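Lipase (PDB 5MAL) hydrolyses triacylglycerols and other esters of fatty acids, preferring medium-length acyl chains, as a secreted GDSL-family lipase of Streptomyces. Local coordinates at residues A[4-18]-A[27-39]. Numbering follows the deposited sequence.
Sequences YVALGDSYSSGVGAG and CKRSTKSYPALWA
In this SGNH hydrolase, strand 4-8, which leads into the GDS nucleophile turn, and the short helix 10-13 that follows it pack against helix 34-39, nearly antiparallel to the strand at 171°. With CG anti to the backbone N (chi1 171°), Y4 carries its ring to that helix: CD2 lies 3.6 Å from W38 CE3, the two ring planes inclined at 61°, while P35 O lies in plane at the tyrosine's edge. Its hydroxyl bonds S76 of the neighbouring strand, so an alanine here would probably leave P35 and W38 facing a gap and S76 without its mate. A6 suits its place by being small, since its CB already sits 3.4 Å from P35 CB. Two residues after the nucleophile S10, S12 OG and Y34 OH share a 2.7 Å hydrogen bond; a water links Y34 OH to L7 O, donating to the latter, and T78 also bonds S12 OG. Farther along, S30 N donates to S13 O (2.7 Å). G14 must lack a side chain, as a CB would strike S30 and S33. S30 OG, anti to its own N, donates to G18 O at 2.5 Å and accepts from K32 N in an ST turn, so one hydroxyl joins both loops.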
loop_
_atom_site.group_PDB
_atom_site.type_symbol
_atom_site.label_atom_id
_atom_site.label_comp_id
_atom_site.label_asym_id
_atom_site.label_seq_id
_atom_site.Cartn_x
_atom_site.Cartn_y
_atom_site.Cartn_z
ATOM N N TYR A 4 4.618 -12.871 12.627
ATOM C CA TYR A 4 4.343 -12.073 11.451
ATOM C C TYR A 4 4.191 -10.629 11.892
ATOM O O TYR A 4 3.331 -10.316 12.714
ATOM C CB TYR A 4 3.072 -12.599 10.774
ATOM C CG TYR A 4 2.508 -11.754 9.651
ATOM C CD1 TYR A 4 3.334 -11.001 8.818
ATOM C CD2 TYR A 4 1.127 -11.716 9.417
ATOM C CE1 TYR A 4 2.796 -10.245 7.762
ATOM C CE2 TYR A 4 0.594 -10.949 8.390
ATOM C CZ TYR A 4 1.430 -10.224 7.568
ATOM O OH TYR A 4 0.909 -9.471 6.545
ATOM N N VAL A 5 5.048 -9.752 11.385
ATOM C CA VAL A 5 4.819 -8.328 11.601
ATOM C C VAL A 5 4.341 -7.689 10.314
ATOM O O VAL A 5 5.003 -7.787 9.278
ATOM C CB VAL A 5 6.060 -7.591 12.068
ATOM C CG1 VAL A 5 5.728 -6.113 12.282
ATOM C CG2 VAL A 5 6.606 -8.227 13.366
ATOM N N ALA A 6 3.196 -7.026 10.387
ATOM C CA ALA A 6 2.653 -6.347 9.220
ATOM C C ALA A 6 2.758 -4.843 9.406
ATOM O O ALA A 6 2.065 -4.248 10.224
ATOM C CB ALA A 6 1.223 -6.762 8.988
ATOM N N LEU A 7 3.647 -4.252 8.620
ATOM C CA LEU A 7 3.953 -2.829 8.658
ATOM C C LEU A 7 3.279 -2.091 7.537
ATOM O O LEU A 7 2.815 -2.693 6.573
ATOM C CB LEU A 7 5.456 -2.599 8.497
ATOM C CG LEU A 7 6.383 -3.427 9.363
ATOM C CD1 LEU A 7 7.756 -3.267 8.772
ATOM C CD2 LEU A 7 6.300 -2.903 10.788
ATOM N N GLY A 8 3.293 -0.773 7.632
ATOM C CA GLY A 8 2.969 0.024 6.476
ATOM C C GLY A 8 1.887 1.045 6.678
ATOM O O GLY A 8 1.612 1.465 7.812
ATOM N N ASP A 9 1.281 1.446 5.559
ATOM C CA ASP A 9 0.305 2.520 5.558
ATOM C C ASP A 9 -1.086 1.949 5.415
ATOM O O ASP A 9 -1.330 0.822 5.808
ATOM C CB ASP A 9 0.592 3.525 4.452
ATOM C CG ASP A 9 0.734 2.882 3.088
ATOM O OD1 ASP A 9 0.188 1.777 2.862
ATOM O OD2 ASP A 9 1.385 3.505 2.230
ATOM N N SER A 10 -1.987 2.730 4.835
ATOM C CA SER A 10 -3.393 2.394 4.849
ATOM C C SER A 10 -3.702 1.242 3.904
ATOM O O SER A 10 -4.737 0.593 4.035
ATOM C CB SER A 10 -4.209 3.619 4.472
ATOM O OG SER A 10 -3.628 4.222 3.333
ATOM N N TYR A 11 -2.826 1.005 2.930
ATOM C CA TYR A 11 -3.072 -0.113 2.008
ATOM C C TYR A 11 -2.797 -1.427 2.712
ATOM O O TYR A 11 -3.255 -2.488 2.273
ATOM C CB TYR A 11 -2.238 0.012 0.735
ATOM C CG TYR A 11 -2.785 1.103 -0.139
ATOM C CD1 TYR A 11 -2.595 2.430 0.204
ATOM C CD2 TYR A 11 -3.547 0.816 -1.263
ATOM C CE1 TYR A 11 -3.119 3.439 -0.552
ATOM C CE2 TYR A 11 -4.087 1.839 -2.032
ATOM C CZ TYR A 11 -3.865 3.146 -1.659
ATOM O OH TYR A 11 -4.367 4.188 -2.403
ATOM N N SER A 12 -2.034 -1.356 3.796
ATOM C CA SER A 12 -1.744 -2.550 4.571
ATOM C C SER A 12 -2.674 -2.626 5.757
ATOM O O SER A 12 -3.090 -3.711 6.141
ATOM C CB SER A 12 -0.293 -2.582 5.053
ATOM O OG SER A 12 0.575 -2.784 3.957
ATOM N N SER A 13 -2.971 -1.482 6.363
ATOM C CA SER A 13 -3.882 -1.490 7.508
ATOM C C SER A 13 -5.270 -1.875 7.033
ATOM O O SER A 13 -6.013 -2.527 7.755
ATOM C CB SER A 13 -3.921 -0.130 8.219
ATOM O OG SER A 13 -4.764 0.790 7.535
ATOM N N GLY A 14 -5.610 -1.477 5.814
ATOM C CA GLY A 14 -6.878 -1.869 5.226
ATOM C C GLY A 14 -7.966 -0.820 5.319
ATOM O O GLY A 14 -9.139 -1.152 5.393
ATOM N N VAL A 15 -7.581 0.447 5.335
ATOM C CA VAL A 15 -8.549 1.527 5.188
ATOM C C VAL A 15 -9.370 1.234 3.947
ATOM O O VAL A 15 -8.811 0.956 2.895
ATOM C CB VAL A 15 -7.850 2.891 5.077
ATOM C CG1 VAL A 15 -8.846 4.003 4.731
ATOM C CG2 VAL A 15 -7.125 3.181 6.371
ATOM N N GLY A 16 -10.692 1.235 4.086
ATOM C CA GLY A 16 -11.555 0.907 2.963
ATOM C C GLY A 16 -12.117 -0.502 2.951
ATOM O O GLY A 16 -13.075 -0.782 2.218
ATOM N N ALA A 17 -11.541 -1.395 3.757
ATOM C CA ALA A 17 -11.996 -2.778 3.785
ATOM C C ALA A 17 -12.931 -3.044 4.956
ATOM O O ALA A 17 -13.529 -4.112 5.038
ATOM C CB ALA A 17 -10.819 -3.727 3.850
ATOM N N GLY A 18 -13.044 -2.073 5.859
ATOM C CA GLY A 18 -13.994 -2.147 6.956
ATOM C C GLY A 18 -13.579 -3.021 8.119
ATOM O O GLY A 18 -12.418 -3.398 8.233
ATOM N N CYS A 27 -5.258 4.227 13.242
ATOM C CA CYS A 27 -4.508 3.382 12.318
ATOM C C CYS A 27 -5.438 2.661 11.355
ATOM O O CYS A 27 -5.032 2.320 10.250
ATOM C CB CYS A 27 -3.654 2.371 13.082
ATOM S SG CYS A 27 -2.188 3.100 13.803
ATOM N N LYS A 28 -6.685 2.440 11.783
ATOM C CA LYS A 28 -7.698 1.817 10.953
ATOM C C LYS A 28 -7.207 0.471 10.430
ATOM O O LYS A 28 -7.176 0.231 9.234
ATOM C CB LYS A 28 -8.085 2.741 9.793
ATOM C CG LYS A 28 -9.066 3.844 10.164
ATOM C CD LYS A 28 -10.454 3.289 10.402
ATOM C CE LYS A 28 -11.455 4.418 10.621
ATOM N NZ LYS A 28 -12.774 3.897 11.074
ATOM N N ARG A 29 -6.794 -0.396 11.342
ATOM C CA ARG A 29 -6.407 -1.746 10.964
ATOM C C ARG A 29 -7.621 -2.647 10.832
ATOM O O ARG A 29 -8.244 -3.041 11.817
ATOM C CB ARG A 29 -5.417 -2.324 11.968
ATOM C CG ARG A 29 -4.031 -1.693 11.799
ATOM C CD ARG A 29 -2.980 -2.374 12.664
ATOM N NE ARG A 29 -3.074 -2.023 14.078
ATOM C CZ ARG A 29 -2.412 -1.031 14.673
ATOM N NH1 ARG A 29 -1.608 -0.247 13.979
ATOM N NH2 ARG A 29 -2.568 -0.820 15.981
ATOM N N SER A 30 -7.921 -2.981 9.586
ATOM C CA SER A 30 -9.076 -3.775 9.237
ATOM C C SER A 30 -8.845 -5.260 9.431
ATOM O O SER A 30 -7.777 -5.764 9.093
ATOM C CB SER A 30 -9.437 -3.507 7.781
ATOM O OG SER A 30 -10.325 -4.496 7.309
ATOM N N THR A 31 -9.845 -5.974 9.942
ATOM C CA THR A 31 -9.745 -7.427 10.013
ATOM C C THR A 31 -9.890 -8.050 8.626
ATOM O O THR A 31 -9.645 -9.251 8.446
ATOM C CB THR A 31 -10.799 -8.035 10.965
ATOM O OG1 THR A 31 -12.105 -7.848 10.420
ATOM C CG2 THR A 31 -10.725 -7.374 12.310
ATOM N N LYS A 32 -10.279 -7.237 7.648
ATOM C CA LYS A 32 -10.374 -7.710 6.274
ATOM C C LYS A 32 -9.207 -7.207 5.431
ATOM O O LYS A 32 -9.198 -7.368 4.212
ATOM C CB LYS A 32 -11.697 -7.281 5.648
ATOM C CG LYS A 32 -12.898 -7.884 6.354
ATOM C CD LYS A 32 -14.191 -7.609 5.613
ATOM C CE LYS A 32 -15.386 -8.052 6.442
ATOM N NZ LYS A 32 -15.447 -9.527 6.585
ATOM N N SER A 33 -8.226 -6.602 6.087
ATOM C CA SER A 33 -6.972 -6.229 5.430
ATOM C C SER A 33 -6.173 -7.468 5.054
ATOM O O SER A 33 -6.345 -8.527 5.669
ATOM C CB SER A 33 -6.131 -5.364 6.360
ATOM O OG SER A 33 -5.715 -6.143 7.469
ATOM N N TYR A 34 -5.264 -7.366 4.084
ATOM C CA TYR A 34 -4.585 -8.606 3.707
ATOM C C TYR A 34 -3.745 -9.167 4.875
ATOM O O TYR A 34 -3.691 -10.373 5.037
ATOM C CB TYR A 34 -3.732 -8.433 2.435
ATOM C CG TYR A 34 -2.505 -7.589 2.604
ATOM C CD1 TYR A 34 -1.305 -8.156 3.040
ATOM C CD2 TYR A 34 -2.526 -6.237 2.294
ATOM C CE1 TYR A 34 -0.183 -7.384 3.202
ATOM C CE2 TYR A 34 -1.403 -5.455 2.441
ATOM C CZ TYR A 34 -0.235 -6.040 2.902
ATOM O OH TYR A 34 0.898 -5.296 3.067
ATOM N N PRO A 35 -3.127 -8.306 5.726
ATOM C CA PRO A 35 -2.400 -8.979 6.805
ATOM C C PRO A 35 -3.306 -9.707 7.780
ATOM O O PRO A 35 -2.968 -10.802 8.206
ATOM C CB PRO A 35 -1.683 -7.823 7.518
ATOM C CG PRO A 35 -1.518 -6.792 6.460
ATOM C CD PRO A 35 -2.832 -6.858 5.730
ATOM N N ALA A 36 -4.438 -9.111 8.125
ATOM C CA ALA A 36 -5.354 -9.762 9.050
ATOM C C ALA A 36 -5.920 -11.042 8.429
ATOM O O ALA A 36 -6.060 -12.062 9.102
ATOM C CB ALA A 36 -6.466 -8.822 9.441
ATOM N N LEU A 37 -6.242 -10.993 7.140
ATOM C CA LEU A 37 -6.712 -12.188 6.448
ATOM C C LEU A 37 -5.644 -13.278 6.416
ATOM O O LEU A 37 -5.939 -14.473 6.567
ATOM C CB LEU A 37 -7.142 -11.852 5.025
ATOM C CG LEU A 37 -8.380 -10.964 4.886
ATOM C CD1 LEU A 37 -8.610 -10.663 3.415
ATOM C CD2 LEU A 37 -9.603 -11.630 5.494
ATOM N N TRP A 38 -4.403 -12.871 6.188
ATOM C CA TRP A 38 -3.316 -13.823 6.188
ATOM C C TRP A 38 -3.192 -14.466 7.566
ATOM O O TRP A 38 -3.122 -15.680 7.682
ATOM C CB TRP A 38 -2.003 -13.147 5.796
ATOM C CG TRP A 38 -0.937 -14.119 5.427
ATOM C CD1 TRP A 38 -0.618 -14.560 4.167
ATOM C CD2 TRP A 38 -0.028 -14.762 6.316
ATOM N NE1 TRP A 38 0.432 -15.441 4.229
ATOM C CE2 TRP A 38 0.807 -15.589 5.537
ATOM C CE3 TRP A 38 0.153 -14.732 7.702
ATOM C CZ2 TRP A 38 1.819 -16.364 6.096
ATOM C CZ3 TRP A 38 1.162 -15.520 8.255
ATOM C CH2 TRP A 38 1.975 -16.320 7.451
ATOM N N ALA A 39 -3.182 -13.654 8.615
ATOM C CA ALA A 39 -2.973 -14.200 9.945
ATOM C C ALA A 39 -4.128 -15.145 10.294
ATOM O O ALA A 39 -3.914 -16.230 10.844
ATOM C CB ALA A 39 -2.844 -13.077 10.988
HETATM O O HOH W 1 1.843 -5.221 5.848
#